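Local atomic coordinates of transcription initiation factor IIB,Transcription initiation factor IIB (Methanocaldococcus vulcanius, PDB entry 5O9I), a protein that is a mini-intein of the HINT fold, which probably excises itself from the transcription factor IIB precursor and joins the flanking exteins. Residues A[89-100]-A[185-194]. Sequence-based numbering, arbitrary orientation.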
# COMPACT_ATOMS: atom_id res chain seq x y z
N LYS A 89 6.14 -7.44 12.13
CA LYS A 89 5.21 -7.21 11.02
C LYS A 89 5.99 -6.59 9.89
O LYS A 89 6.83 -5.72 10.15
CB LYS A 89 4.11 -6.24 11.40
CG LYS A 89 3.22 -6.68 12.55
CD LYS A 89 2.41 -5.49 13.04
CE LYS A 89 1.02 -5.88 13.47
NZ LYS A 89 0.99 -6.62 14.75
N LYS A 90 5.68 -6.98 8.66
CA LYS A 90 6.45 -6.51 7.54
C LYS A 90 5.69 -6.41 6.24
O LYS A 90 4.63 -7.01 6.05
CB LYS A 90 7.68 -7.39 7.37
CG LYS A 90 7.36 -8.83 7.52
CD LYS A 90 8.54 -9.78 7.41
CE LYS A 90 8.07 -11.18 7.80
NZ LYS A 90 8.82 -12.23 7.04
N VAL A 91 6.28 -5.64 5.33
CA VAL A 91 5.76 -5.45 4.00
C VAL A 91 6.95 -5.24 3.07
O VAL A 91 7.99 -4.71 3.51
CB VAL A 91 4.85 -4.21 3.98
CG1 VAL A 91 5.61 -2.92 4.26
CG2 VAL A 91 4.07 -4.10 2.68
N ARG A 92 6.81 -5.66 1.81
CA ARG A 92 7.86 -5.43 0.83
C ARG A 92 7.42 -4.37 -0.17
O ARG A 92 6.39 -4.52 -0.82
CB ARG A 92 8.20 -6.71 0.07
CG ARG A 92 8.48 -7.94 0.95
CD ARG A 92 9.68 -8.74 0.50
NE ARG A 92 9.35 -10.17 0.35
CZ ARG A 92 9.75 -10.97 -0.65
NH1 ARG A 92 10.52 -10.53 -1.66
NH2 ARG A 92 9.34 -12.24 -0.66
N VAL A 93 8.21 -3.32 -0.32
CA VAL A 93 7.87 -2.23 -1.21
C VAL A 93 9.07 -1.60 -1.91
O VAL A 93 10.21 -1.85 -1.56
CB VAL A 93 7.10 -1.14 -0.44
CG1 VAL A 93 5.66 -1.54 -0.25
CG2 VAL A 93 7.76 -0.87 0.91
N THR A 94 8.78 -0.76 -2.90
CA THR A 94 9.77 -0.03 -3.67
C THR A 94 10.34 1.08 -2.76
O THR A 94 9.60 1.75 -2.01
CB THR A 94 9.09 0.53 -4.95
OG1 THR A 94 8.94 -0.52 -5.90
CG2 THR A 94 9.83 1.62 -5.58
N GLY A 95 11.65 1.27 -2.82
CA GLY A 95 12.33 2.32 -2.06
C GLY A 95 11.96 3.74 -2.43
O GLY A 95 12.06 4.64 -1.60
N SER A 96 11.58 3.95 -3.68
CA SER A 96 11.06 5.25 -4.14
C SER A 96 9.68 5.62 -3.60
O SER A 96 9.42 6.80 -3.42
CB SER A 96 10.93 5.26 -5.66
OG SER A 96 9.72 4.61 -6.05
N HIS A 97 8.82 4.62 -3.39
CA HIS A 97 7.42 4.83 -2.99
C HIS A 97 7.38 5.29 -1.53
O HIS A 97 8.41 5.33 -0.88
CB HIS A 97 6.63 3.51 -3.21
CG HIS A 97 5.15 3.64 -3.06
ND1 HIS A 97 4.47 3.15 -1.96
CD2 HIS A 97 4.21 4.21 -3.85
CE1 HIS A 97 3.18 3.43 -2.07
NE2 HIS A 97 3.00 4.06 -3.22
N SER A 98 6.21 5.64 -1.02
CA SER A 98 6.12 6.31 0.25
C SER A 98 5.12 5.64 1.23
O SER A 98 4.11 5.08 0.82
CB SER A 98 5.79 7.79 -0.01
OG SER A 98 5.27 7.94 -1.36
N VAL A 99 5.48 5.69 2.51
CA VAL A 99 4.64 5.29 3.61
C VAL A 99 4.45 6.52 4.47
O VAL A 99 4.61 7.62 3.95
CB VAL A 99 5.27 4.13 4.40
CG1 VAL A 99 5.61 2.98 3.46
CG2 VAL A 99 6.50 4.57 5.19
N PHE A 100 4.04 6.38 5.72
CA PHE A 100 3.77 7.55 6.53
C PHE A 100 4.54 7.45 7.83
O PHE A 100 4.83 6.34 8.30
CB PHE A 100 2.30 7.68 6.88
CG PHE A 100 1.43 8.13 5.74
CD1 PHE A 100 0.91 7.19 4.83
CD2 PHE A 100 1.06 9.46 5.60
CE1 PHE A 100 0.07 7.59 3.79
CE2 PHE A 100 0.20 9.85 4.58
CZ PHE A 100 -0.28 8.93 3.67
N ALA A 185 -2.02 -2.10 2.99
CA ALA A 185 -1.67 -3.40 2.43
C ALA A 185 -0.67 -4.06 3.38
O ALA A 185 -0.07 -3.38 4.22
CB ALA A 185 -1.08 -3.21 1.05
N GLY A 186 -0.51 -5.37 3.24
CA GLY A 186 0.44 -6.12 4.08
C GLY A 186 -0.32 -6.76 5.21
O GLY A 186 -1.40 -6.31 5.56
N PHE A 187 0.22 -7.83 5.77
CA PHE A 187 -0.47 -8.49 6.84
C PHE A 187 -0.74 -7.52 7.99
O PHE A 187 -1.91 -7.46 8.49
CB PHE A 187 0.23 -9.77 7.28
CG PHE A 187 -0.01 -10.93 6.33
CD1 PHE A 187 -1.28 -11.49 6.19
CD2 PHE A 187 1.01 -11.42 5.55
CE1 PHE A 187 -1.51 -12.54 5.30
CE2 PHE A 187 0.78 -12.51 4.68
CZ PHE A 187 -0.48 -13.06 4.54
N GLY A 188 0.26 -6.73 8.36
CA GLY A 188 0.03 -5.72 9.36
C GLY A 188 -0.74 -4.44 8.93
O GLY A 188 -0.91 -3.51 9.76
N GLY A 189 -1.20 -4.32 7.69
CA GLY A 189 -1.96 -3.15 7.32
C GLY A 189 -1.13 -1.89 7.34
O GLY A 189 -1.50 -0.87 7.87
N PHE A 190 0.03 -1.97 6.76
CA PHE A 190 0.87 -0.84 6.60
C PHE A 190 0.17 0.16 5.69
O PHE A 190 -0.31 -0.23 4.61
CB PHE A 190 2.12 -1.27 5.89
CG PHE A 190 3.16 -1.88 6.78
CD1 PHE A 190 3.20 -3.24 6.99
CD2 PHE A 190 4.20 -1.09 7.29
CE1 PHE A 190 4.22 -3.80 7.78
CE2 PHE A 190 5.21 -1.65 8.06
CZ PHE A 190 5.22 -3.00 8.32
N VAL A 191 0.16 1.43 6.09
CA VAL A 191 -0.47 2.49 5.26
C VAL A 191 0.49 3.01 4.17
O VAL A 191 1.59 3.50 4.49
CB VAL A 191 -0.86 3.71 6.08
CG1 VAL A 191 -1.64 4.68 5.25
CG2 VAL A 191 -1.64 3.27 7.33
N LEU A 192 0.06 2.97 2.92
CA LEU A 192 0.89 3.40 1.79
C LEU A 192 0.35 4.68 1.23
O LEU A 192 -0.86 4.84 1.23
CB LEU A 192 0.79 2.34 0.70
CG LEU A 192 1.72 1.11 0.78
CD1 LEU A 192 2.24 0.81 2.17
CD2 LEU A 192 1.00 -0.13 0.33
N HIS A 193 1.23 5.57 0.78
CA HIS A 193 0.85 6.89 0.15
C HIS A 193 1.08 6.93 -1.35
O HIS A 193 2.14 6.50 -1.83
CB HIS A 193 1.68 8.02 0.75
CG HIS A 193 1.34 9.37 0.22
ND1 HIS A 193 0.08 9.94 0.35
CD2 HIS A 193 2.09 10.29 -0.43
CE1 HIS A 193 0.08 11.14 -0.21
NE2 HIS A 193 1.29 11.38 -0.68
N ASN A 194 0.13 7.49 -2.08
CA ASN A 194 0.24 7.57 -3.57
C ASN A 194 1.21 8.66 -4.07
O ASN A 194 1.21 9.77 -3.55
CB ASN A 194 -1.17 7.78 -4.18
CG ASN A 194 -1.95 6.48 -4.33
OD1 ASN A 194 -1.40 5.36 -4.13
ND2 ASN A 194 -3.25 6.61 -4.70
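V91 sits over one face of the F190 ring. Its CG1 lies 3.6 Å from the ring centroid, 10° off the normal, a CH-pi contact. F190 CE1 also packs 3.4 Å from K90 C, and the K89 carbonyl lies at the ring edge. With an alanine at F190 the ring is gone, and V91 CG1 would probably be left without its CH-pi partner, with a gap where the ring lay. At the other end, H193 N gives a nearly straight hydrogen bond to S98 O (2.9 Å). The donor stands above the carbonyl plane. S98 OG returns a weak bond to H193 O. In this HINT fold the contact brings H97, the histidine of the block B TxxH motif, up to the C-terminal H193-N194 pair, where, as in other inteins, it probably serves splicing. H193 CG is anti to the backbone N (chi1 -178°), which brings the imidazole beside F100. The two ring planes are at 76°. F100 CE1 meets H193 CB at 3.5 Å, while F100 CD1 meets V191 CG1 at 3.6 Å. L192 CB lies at the edge of the H97 ring, 3.8 Å from H97 CE1. Further out, F58 stacks edge-to-face with F100, and strand 120-124 packs L123 on F190 and V122 on V191.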